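Local structure of lectin (Polyandrocarpa misakiensis, 1BYF) at residues 44-47 against 52-55; 62-67 against 89-94; 73-76 against 81-84; 96-101 against 105-110. The protein binds galactose through a calcium ion as a homodimeric C-type lectin and serves in the defence of a tunicate against microorganisms. All blocks are in the same frame, centred on the assembly; numbering follows the deposited sequence.

All four contacts lie in one C-type lectin domain. Contact 1 comes first along the chain and packs helix 36-49 on strand 53-55. Contact 2 follows and joins two surface loops. Contact 3 lies within the long excursion between 67 and 89. Contact 4, the hairpin of strands 96-100 and 105-109, comes last. Its centre is about 10 Å from those of contacts 1 and 3 and about 13 Å from that of contact 2, and it touches all three. Strands 53-55 and 96-100 are neighbours in one sheet. Contacts 1 and 2 are farthest apart, about 22 Å between centres. Asn89 of contact 2 and Asp107 and Asp108 of contact 4 bind the same sugar-binding calcium.

Contact 1: 44-47 against 52-55; sequences AFTE and DYWV. With ZN (zinc ion), chain E.
The methyl CG2 of Thr46 sits over one face of the Tyr53 ring, 3.9 Å from the ring centroid and 20° off the normal. This is a CH-pi contact. The methyl is displaced toward the CD1 and CE1 side of the ring, and CB of Thr46 also approaches that side. Thr46 CG2 lies anti to the carbonyl carbon, while OG1 turns elsewhere to bond with Leu43 O and Asn104 ND2. The residue thus gives its methyl to the ring and its hydroxyl to polar partners.

The second touch is looser and involves the Tyr53 hydroxyl. Phe45 CE1 lies 4.0 Å from Tyr53 OH, which meets the Phe45 ring at its edge and near its plane. The two side chains cross at about a right angle. Phe45 also stacks on Phe7 and packs against Met38 of the second subunit.

Just before strand 53-55, Asp52 OD2 binds a zinc ion at 1.9 Å, together with two other atoms. Asp52 OD1 accepts a hydrogen bond from Ser101 N.

Tyr53 also touches Arg116 and Ile118 of strand 115-122. Helix 36-49 is thereby packed against the central sheet of the C-type lectin fold.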
# COMPACT_ATOMS: atom_id res chain seq x y z
N ALA A 44 -4.49 3.34 -7.62
CA ALA A 44 -3.81 4.63 -7.65
C ALA A 44 -2.32 4.43 -7.37
O ALA A 44 -1.46 5.09 -7.96
CB ALA A 44 -4.41 5.62 -6.67
N PHE A 45 -2.01 3.49 -6.48
CA PHE A 45 -0.62 3.19 -6.14
C PHE A 45 0.09 2.52 -7.32
O PHE A 45 1.19 2.91 -7.71
CB PHE A 45 -0.56 2.27 -4.92
CG PHE A 45 0.78 1.93 -4.34
CD1 PHE A 45 1.59 0.96 -4.93
CD2 PHE A 45 1.24 2.55 -3.20
CE1 PHE A 45 2.82 0.64 -4.38
CE2 PHE A 45 2.47 2.23 -2.64
CZ PHE A 45 3.26 1.27 -3.24
N THR A 46 -0.54 1.48 -7.87
CA THR A 46 0.08 0.76 -8.98
C THR A 46 0.20 1.63 -10.22
O THR A 46 1.14 1.44 -11.00
CB THR A 46 -0.64 -0.56 -9.30
OG1 THR A 46 -1.95 -0.26 -9.77
CG2 THR A 46 -0.71 -1.43 -8.05
N GLU A 47 -0.69 2.59 -10.40
CA GLU A 47 -0.60 3.50 -11.54
C GLU A 47 0.73 4.26 -11.49
O GLU A 47 1.38 4.47 -12.51
CB GLU A 47 -1.74 4.51 -11.57
CG GLU A 47 -1.80 5.38 -12.81
CD GLU A 47 -0.86 6.57 -12.81
OE1 GLU A 47 -0.47 7.07 -11.73
OE2 GLU A 47 -0.46 7.02 -13.91
N ASP A 52 3.75 -4.39 -13.30
CA ASP A 52 2.80 -5.49 -13.20
C ASP A 52 2.77 -6.03 -11.77
O ASP A 52 3.82 -6.16 -11.13
CB ASP A 52 3.22 -6.65 -14.11
CG ASP A 52 3.24 -6.33 -15.58
OD1 ASP A 52 2.54 -5.40 -16.02
OD2 ASP A 52 3.99 -7.02 -16.32
N TYR A 53 1.58 -6.39 -11.31
CA TYR A 53 1.39 -6.96 -9.99
C TYR A 53 0.47 -8.18 -10.02
O TYR A 53 -0.54 -8.13 -10.72
CB TYR A 53 0.67 -5.96 -9.06
CG TYR A 53 1.55 -4.82 -8.62
CD1 TYR A 53 1.81 -3.75 -9.45
CD2 TYR A 53 2.13 -4.84 -7.36
CE1 TYR A 53 2.63 -2.71 -9.04
CE2 TYR A 53 2.94 -3.81 -6.93
CZ TYR A 53 3.19 -2.75 -7.78
OH TYR A 53 4.00 -1.72 -7.37
N TRP A 54 0.78 -9.19 -9.22
CA TRP A 54 -0.12 -10.33 -9.14
C TRP A 54 -1.33 -9.93 -8.29
O TRP A 54 -1.20 -9.10 -7.39
CB TRP A 54 0.53 -11.52 -8.47
CG TRP A 54 1.51 -12.28 -9.30
CD1 TRP A 54 2.83 -12.49 -9.04
CD2 TRP A 54 1.22 -12.95 -10.53
NE1 TRP A 54 3.39 -13.25 -10.05
CE2 TRP A 54 2.42 -13.54 -10.97
CE3 TRP A 54 0.07 -13.10 -11.31
CZ2 TRP A 54 2.50 -14.28 -12.16
CZ3 TRP A 54 0.15 -13.83 -12.49
CH2 TRP A 54 1.36 -14.41 -12.90
N VAL A 55 -2.48 -10.52 -8.57
CA VAL A 55 -3.68 -10.37 -7.76
C VAL A 55 -4.17 -11.81 -7.50
O VAL A 55 -3.72 -12.75 -8.17
CB VAL A 55 -4.81 -9.50 -8.31
CG1 VAL A 55 -4.34 -8.07 -8.54
CG2 VAL A 55 -5.43 -10.06 -9.58
ZN ZN E . 3.92 -6.97 -18.22

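Contact 2: 62-67 against 89-94; sequences DGAYNF and NPQSWQ. With CA (calcium ion), chain C.
Gln91 lays its side chain over one face of the Tyr65 ring. CG does the touching: it stands 3.6 Å from the ring centroid and 13° off the normal, a CH-pi contact over the middle of the ring. Beyond CG the chain is extended (chi2 172°), which carries the amide on across the same face. Amide and ring planes are stacked and only 26° apart.

Tyr65 also makes the polar link. Its OH donates a hydrogen bond to Asn89 O; the 2.4 Å modelled between them is very short and its exact value is doubtful. The acceptor lies at the ring edge, near the plane. The phenol thus meets Gln91 at its face and the backbone of Asn89 at its end. Asn89 OD1 binds the calcium ion at 2.5 Å, in company with Glu86, Asp107 and Asp108. This is the carbohydrate-binding calcium site of the C-type lectin domain, and the bond from Tyr65 is consistent with a hold on the backbone of one of its ligands.

Ala64 completes the contact. Its CA makes a C-H...O contact of 3.4 Å with Gln91 O, and its CB lies 3.8 Å from Gln91 OE1. A water bridges Ala64 N and Gln91 O, accepting from the former. Ala64 is in the type II' turn from Gly63 to Asn66, and Gln91 is in the type I turn from Pro90 to Trp93.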
# COMPACT_ATOMS: atom_id res chain seq x y z
N ASP A 62 -11.81 -24.27 -11.85
CA ASP A 62 -12.80 -24.56 -12.88
C ASP A 62 -12.35 -24.43 -14.32
O ASP A 62 -13.16 -24.76 -15.21
CB ASP A 62 -14.03 -23.68 -12.61
CG ASP A 62 -14.61 -23.88 -11.22
OD1 ASP A 62 -14.30 -24.91 -10.57
OD2 ASP A 62 -15.38 -23.01 -10.76
N GLY A 63 -11.15 -23.99 -14.65
CA GLY A 63 -10.63 -23.86 -15.99
C GLY A 63 -11.24 -22.80 -16.90
O GLY A 63 -12.17 -22.08 -16.55
N ALA A 64 -10.71 -22.72 -18.12
CA ALA A 64 -11.20 -21.79 -19.14
C ALA A 64 -11.30 -20.38 -18.59
O ALA A 64 -10.33 -19.89 -17.98
CB ALA A 64 -12.53 -22.30 -19.68
N TYR A 65 -12.42 -19.70 -18.79
CA TYR A 65 -12.59 -18.36 -18.26
C TYR A 65 -13.52 -18.38 -17.05
O TYR A 65 -14.34 -17.49 -16.85
CB TYR A 65 -13.03 -17.35 -19.30
CG TYR A 65 -12.03 -17.05 -20.40
CD1 TYR A 65 -10.68 -17.32 -20.27
CD2 TYR A 65 -12.46 -16.44 -21.58
CE1 TYR A 65 -9.79 -17.03 -21.29
CE2 TYR A 65 -11.58 -16.15 -22.60
CZ TYR A 65 -10.24 -16.44 -22.45
OH TYR A 65 -9.35 -16.15 -23.46
N ASN A 66 -13.36 -19.41 -16.23
CA ASN A 66 -14.09 -19.50 -14.97
C ASN A 66 -13.16 -18.96 -13.89
O ASN A 66 -12.64 -19.69 -13.06
CB ASN A 66 -14.52 -20.94 -14.68
CG ASN A 66 -15.47 -21.40 -15.77
OD1 ASN A 66 -16.53 -20.80 -15.92
ND2 ASN A 66 -15.06 -22.41 -16.52
N PHE A 67 -12.88 -17.66 -14.00
CA PHE A 67 -11.94 -17.04 -13.05
C PHE A 67 -12.50 -16.97 -11.64
O PHE A 67 -13.63 -16.53 -11.45
CB PHE A 67 -11.55 -15.64 -13.56
CG PHE A 67 -10.60 -15.77 -14.73
CD1 PHE A 67 -9.26 -16.01 -14.51
CD2 PHE A 67 -11.07 -15.68 -16.04
CE1 PHE A 67 -8.39 -16.15 -15.58
CE2 PHE A 67 -10.20 -15.81 -17.10
CZ PHE A 67 -8.86 -16.05 -16.87
N ASN A 89 -6.31 -14.94 -23.34
CA ASN A 89 -5.35 -16.04 -23.54
C ASN A 89 -6.12 -17.33 -23.79
O ASN A 89 -7.31 -17.43 -23.49
CB ASN A 89 -4.41 -16.16 -22.34
CG ASN A 89 -3.37 -15.06 -22.27
OD1 ASN A 89 -3.67 -13.88 -22.42
ND2 ASN A 89 -2.12 -15.44 -22.04
N PRO A 90 -5.47 -18.31 -24.39
CA PRO A 90 -6.12 -19.58 -24.72
C PRO A 90 -6.79 -20.19 -23.50
O PRO A 90 -6.16 -20.31 -22.45
CB PRO A 90 -5.00 -20.43 -25.28
CG PRO A 90 -3.95 -19.47 -25.73
CD PRO A 90 -4.04 -18.29 -24.80
N GLN A 91 -8.05 -20.61 -23.62
CA GLN A 91 -8.77 -21.20 -22.50
C GLN A 91 -8.22 -22.52 -22.01
O GLN A 91 -8.55 -22.92 -20.89
CB GLN A 91 -10.25 -21.34 -22.87
CG GLN A 91 -10.87 -19.95 -23.04
CD GLN A 91 -12.28 -19.99 -23.59
OE1 GLN A 91 -13.15 -20.67 -23.05
NE2 GLN A 91 -12.50 -19.26 -24.68
N SER A 92 -7.36 -23.18 -22.78
CA SER A 92 -6.81 -24.46 -22.36
C SER A 92 -5.69 -24.28 -21.34
O SER A 92 -5.30 -25.24 -20.68
CB SER A 92 -6.31 -25.26 -23.56
OG SER A 92 -5.21 -24.64 -24.19
N TRP A 93 -5.15 -23.07 -21.23
CA TRP A 93 -4.06 -22.82 -20.30
C TRP A 93 -4.52 -22.63 -18.85
O TRP A 93 -5.64 -22.23 -18.57
CB TRP A 93 -3.34 -21.51 -20.65
CG TRP A 93 -2.62 -21.41 -21.94
CD1 TRP A 93 -2.70 -22.24 -23.02
CD2 TRP A 93 -1.72 -20.36 -22.32
NE1 TRP A 93 -1.89 -21.79 -24.03
CE2 TRP A 93 -1.28 -20.63 -23.63
CE3 TRP A 93 -1.24 -19.21 -21.67
CZ2 TRP A 93 -0.38 -19.80 -24.30
CZ3 TRP A 93 -0.35 -18.39 -22.33
CH2 TRP A 93 0.07 -18.69 -23.64
N GLN A 94 -3.55 -22.83 -17.96
CA GLN A 94 -3.78 -22.51 -16.54
C GLN A 94 -3.55 -20.99 -16.53
O GLN A 94 -2.46 -20.57 -16.91
CB GLN A 94 -2.82 -23.23 -15.62
CG GLN A 94 -3.02 -24.73 -15.53
CD GLN A 94 -1.95 -25.41 -14.70
OE1 GLN A 94 -1.01 -24.78 -14.21
NE2 GLN A 94 -2.09 -26.72 -14.50
CA CA C . -4.26 -11.69 -21.40
O HOH W 1 -8.00 -24.31 -18.22

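Contact 3: 73-76 against 81-84; sequences VSLP and LWSP
Leu75 reaches the indole of Trp82 with both of its methyls. CD1 is the closer: it lies 3.4 Å from Trp82 CZ2 and also approaches CH2, on the six-membered ring. CD2 lies nearer the five-membered ring, 3.8 Å from Trp82 NE1. The two side chains come from opposite directions and meet between the two pieces of loop. With CG placed anti to the backbone N (chi1 -162°), Leu75 directs its fork at the indole.

The next residue supplies the polar half. Trp82 NE1 donates a hydrogen bond to Pro76 O at 2.9 Å, with an N-H...O angle of 156°. The carbonyl oxygen lies in the plane of the indole, at its edge. Seen from the acceptor, the donor is tilted 22° from the carbonyl plane. The bond satisfies the N-H of a buried ring and ties it to the opposite backbone. The bond at the edge and the oblique leucine contact probably limit together how the ring can turn.

Other residues enclose the pair. Phe67 meets Trp82 edge-to-face, and its backbone bonds to that of Leu75. Leu106 of strand 105-109 touches Leu75, Leu81 and Trp82. Trp82 also packs on Val97 and on Pro87.

The Trp82 side chain is about 5 Å from a bound calcium ion and about 4 Å from the side chain of Glu86, a ligand of the carbohydrate-binding calcium. The contact is consistent with an apolar core of the long loop region of the C-type lectin fold, lying close to the sugar-binding calcium.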
# COMPACT_ATOMS: atom_id res chain seq x y z
N VAL A 73 -14.91 -16.33 -4.57
CA VAL A 73 -15.86 -15.48 -5.28
C VAL A 73 -15.45 -15.37 -6.74
O VAL A 73 -14.27 -15.27 -7.08
CB VAL A 73 -15.97 -14.09 -4.62
CG1 VAL A 73 -16.90 -13.16 -5.38
CG2 VAL A 73 -16.46 -14.25 -3.18
N SER A 74 -16.44 -15.41 -7.63
CA SER A 74 -16.20 -15.33 -9.06
C SER A 74 -15.73 -13.96 -9.51
O SER A 74 -16.20 -12.92 -9.05
CB SER A 74 -17.50 -15.69 -9.78
OG SER A 74 -17.50 -15.16 -11.10
N LEU A 75 -14.79 -13.94 -10.44
CA LEU A 75 -14.31 -12.73 -11.09
C LEU A 75 -14.97 -12.81 -12.47
O LEU A 75 -14.49 -13.53 -13.35
CB LEU A 75 -12.80 -12.68 -11.28
CG LEU A 75 -12.08 -11.37 -11.55
CD1 LEU A 75 -10.75 -11.64 -12.26
CD2 LEU A 75 -12.88 -10.33 -12.30
N PRO A 76 -16.10 -12.14 -12.62
CA PRO A 76 -16.87 -12.18 -13.84
C PRO A 76 -16.03 -11.87 -15.07
O PRO A 76 -15.24 -10.93 -15.07
CB PRO A 76 -17.97 -11.15 -13.63
CG PRO A 76 -18.12 -11.08 -12.15
CD PRO A 76 -16.74 -11.28 -11.59
N LEU A 81 -13.19 -4.58 -14.31
CA LEU A 81 -11.82 -4.64 -13.83
C LEU A 81 -10.81 -5.04 -14.91
O LEU A 81 -9.65 -4.64 -14.85
CB LEU A 81 -11.69 -5.60 -12.64
CG LEU A 81 -12.34 -5.15 -11.33
CD1 LEU A 81 -12.38 -6.29 -10.32
CD2 LEU A 81 -11.61 -3.96 -10.74
N TRP A 82 -11.26 -5.82 -15.88
CA TRP A 82 -10.41 -6.28 -16.96
C TRP A 82 -9.94 -5.17 -17.89
O TRP A 82 -10.67 -4.24 -18.23
CB TRP A 82 -11.13 -7.33 -17.82
CG TRP A 82 -11.49 -8.60 -17.12
CD1 TRP A 82 -12.72 -8.96 -16.66
CD2 TRP A 82 -10.61 -9.69 -16.81
NE1 TRP A 82 -12.66 -10.20 -16.07
CE2 TRP A 82 -11.37 -10.67 -16.15
CE3 TRP A 82 -9.24 -9.92 -17.00
CZ2 TRP A 82 -10.83 -11.87 -15.70
CZ3 TRP A 82 -8.70 -11.10 -16.55
CH2 TRP A 82 -9.49 -12.07 -15.91
N SER A 83 -8.70 -5.31 -18.37
CA SER A 83 -8.18 -4.38 -19.35
C SER A 83 -9.02 -4.59 -20.62
O SER A 83 -9.65 -5.64 -20.76
CB SER A 83 -6.73 -4.66 -19.71
OG SER A 83 -5.86 -4.75 -18.61
N PRO A 84 -8.98 -3.62 -21.51
CA PRO A 84 -9.67 -3.74 -22.79
C PRO A 84 -9.19 -4.99 -23.52
O PRO A 84 -8.00 -5.28 -23.60
CB PRO A 84 -9.29 -2.47 -23.54
CG PRO A 84 -8.82 -1.52 -22.49
CD PRO A 84 -8.23 -2.36 -21.39

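Contact 4: 96-101 against 105-110; sequences CVQIWS and LLDDVG. With CA (calcium ion), chain C; ACT (acetate ion), chain F.
Asp107 serves the calcium with one carboxylate oxygen and Gln98 with the other. OD1 binds the metal at 2.2 Å. OD2 accepts a hydrogen bond from Gln98 NE2 at 2.9 Å through its anti lone pair, in the plane of the amide. This second-shell bond probably steadies the carboxylate. Gln98 NE2 also donates to an acetate ion, probably from the crystallisation liquor, whose methyl lies over the Trp100 ring. Trp100 CB packs on Asp107 CB at 3.6 Å.

Asp108 binds the same calcium through both its backbone O and OD1, and OD1 also accepts from Ser88 N.

The strands pair antiparallel. Cys96 with Val109 and Gln98 with Asp107 are hydrogen-bonded pairs, with Cys96 N to Val109 O at 2.8 Å. Val97 with Asp108 and Ile99 with Leu106 are the non-hydrogen-bonded pairs. On the face that carries Val97, Ile99 and Leu106, Leu106 packs its CB on Val97 CG1 and its CD2 on Ile99 CG1, each at 3.9 Å.

Cys96 is disulfide-bonded to Cys111. Strand 96-100 pairs on its other side with strand 53-55, which in turn lies beside strand 115-122. The backbone of Leu106 in strand 105-109 hydrogen-bonds to that of Leu81 and Ser83.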
# COMPACT_ATOMS: atom_id res chain seq x y z
N CYS A 96 -3.58 -17.15 -14.69
CA CYS A 96 -3.49 -16.37 -13.46
C CYS A 96 -3.76 -14.91 -13.80
O CYS A 96 -3.63 -14.53 -14.96
CB CYS A 96 -2.10 -16.55 -12.84
SG CYS A 96 -1.96 -18.23 -12.18
N VAL A 97 -4.17 -14.12 -12.81
CA VAL A 97 -4.53 -12.74 -13.08
C VAL A 97 -3.56 -11.75 -12.45
O VAL A 97 -3.10 -11.90 -11.31
CB VAL A 97 -5.97 -12.43 -12.63
CG1 VAL A 97 -6.40 -11.01 -13.01
CG2 VAL A 97 -6.95 -13.43 -13.24
N GLN A 98 -3.24 -10.73 -13.23
CA GLN A 98 -2.36 -9.67 -12.79
C GLN A 98 -3.00 -8.31 -13.07
O GLN A 98 -3.96 -8.18 -13.82
CB GLN A 98 -1.03 -9.66 -13.57
CG GLN A 98 -1.29 -9.47 -15.07
CD GLN A 98 -0.10 -8.94 -15.83
OE1 GLN A 98 0.93 -8.59 -15.25
NE2 GLN A 98 -0.22 -8.85 -17.15
N ILE A 99 -2.37 -7.31 -12.47
CA ILE A 99 -2.67 -5.92 -12.78
C ILE A 99 -1.59 -5.62 -13.83
O ILE A 99 -0.42 -5.60 -13.48
CB ILE A 99 -2.57 -4.96 -11.60
CG1 ILE A 99 -3.73 -5.15 -10.62
CG2 ILE A 99 -2.55 -3.52 -12.12
CD1 ILE A 99 -3.53 -4.50 -9.27
N TRP A 100 -2.02 -5.51 -15.08
CA TRP A 100 -1.11 -5.29 -16.20
C TRP A 100 -0.73 -3.83 -16.37
O TRP A 100 -1.62 -2.98 -16.52
CB TRP A 100 -1.82 -5.82 -17.45
CG TRP A 100 -1.05 -5.81 -18.73
CD1 TRP A 100 0.30 -5.71 -18.90
CD2 TRP A 100 -1.61 -5.95 -20.04
NE1 TRP A 100 0.62 -5.76 -20.24
CE2 TRP A 100 -0.54 -5.91 -20.96
CE3 TRP A 100 -2.91 -6.09 -20.53
CZ2 TRP A 100 -0.73 -6.01 -22.33
CZ3 TRP A 100 -3.09 -6.19 -21.90
CH2 TRP A 100 -2.01 -6.16 -22.79
N SER A 101 0.57 -3.54 -16.40
CA SER A 101 1.04 -2.17 -16.49
C SER A 101 0.57 -1.42 -17.72
O SER A 101 0.47 -0.18 -17.68
CB SER A 101 2.57 -2.10 -16.39
OG SER A 101 3.17 -2.73 -17.50
N LEU A 105 -4.96 -2.35 -15.34
CA LEU A 105 -6.21 -3.09 -15.20
C LEU A 105 -5.90 -4.58 -15.28
O LEU A 105 -4.77 -4.95 -15.62
CB LEU A 105 -7.25 -2.67 -16.24
CG LEU A 105 -7.99 -1.35 -16.05
CD1 LEU A 105 -8.95 -1.10 -17.21
CD2 LEU A 105 -8.76 -1.32 -14.74
N LEU A 106 -6.85 -5.43 -14.94
CA LEU A 106 -6.62 -6.86 -14.88
C LEU A 106 -6.37 -7.51 -16.24
O LEU A 106 -6.81 -7.05 -17.29
CB LEU A 106 -7.78 -7.55 -14.16
CG LEU A 106 -8.09 -7.09 -12.74
CD1 LEU A 106 -9.13 -8.04 -12.14
CD2 LEU A 106 -6.85 -7.05 -11.86
N ASP A 107 -5.62 -8.60 -16.18
CA ASP A 107 -5.25 -9.33 -17.40
C ASP A 107 -4.92 -10.77 -17.05
O ASP A 107 -4.38 -11.03 -15.97
CB ASP A 107 -4.07 -8.62 -18.06
CG ASP A 107 -3.44 -9.46 -19.16
OD1 ASP A 107 -4.22 -9.92 -20.03
OD2 ASP A 107 -2.21 -9.64 -19.14
N ASP A 108 -5.25 -11.69 -17.96
CA ASP A 108 -4.93 -13.10 -17.76
C ASP A 108 -3.57 -13.41 -18.40
O ASP A 108 -3.27 -12.98 -19.50
CB ASP A 108 -6.00 -14.02 -18.35
CG ASP A 108 -6.26 -13.83 -19.83
OD1 ASP A 108 -6.10 -12.73 -20.39
OD2 ASP A 108 -6.66 -14.84 -20.46
N VAL A 109 -2.75 -14.14 -17.66
CA VAL A 109 -1.43 -14.53 -18.11
C VAL A 109 -1.13 -15.96 -17.66
O VAL A 109 -1.88 -16.51 -16.85
CB VAL A 109 -0.34 -13.62 -17.49
CG1 VAL A 109 -0.39 -12.22 -18.07
CG2 VAL A 109 -0.49 -13.57 -15.97
N GLY A 110 -0.03 -16.52 -18.15
CA GLY A 110 0.41 -17.84 -17.68
C GLY A 110 0.84 -17.61 -16.22
O GLY A 110 0.99 -16.44 -15.83
CA CA C . -4.26 -11.69 -21.40
C ACT F . 2.45 -8.52 -19.93
O ACT F . 2.52 -8.45 -18.68
OXT ACT F . 3.42 -8.14 -20.64
CH3 ACT F . 1.43 -9.47 -20.57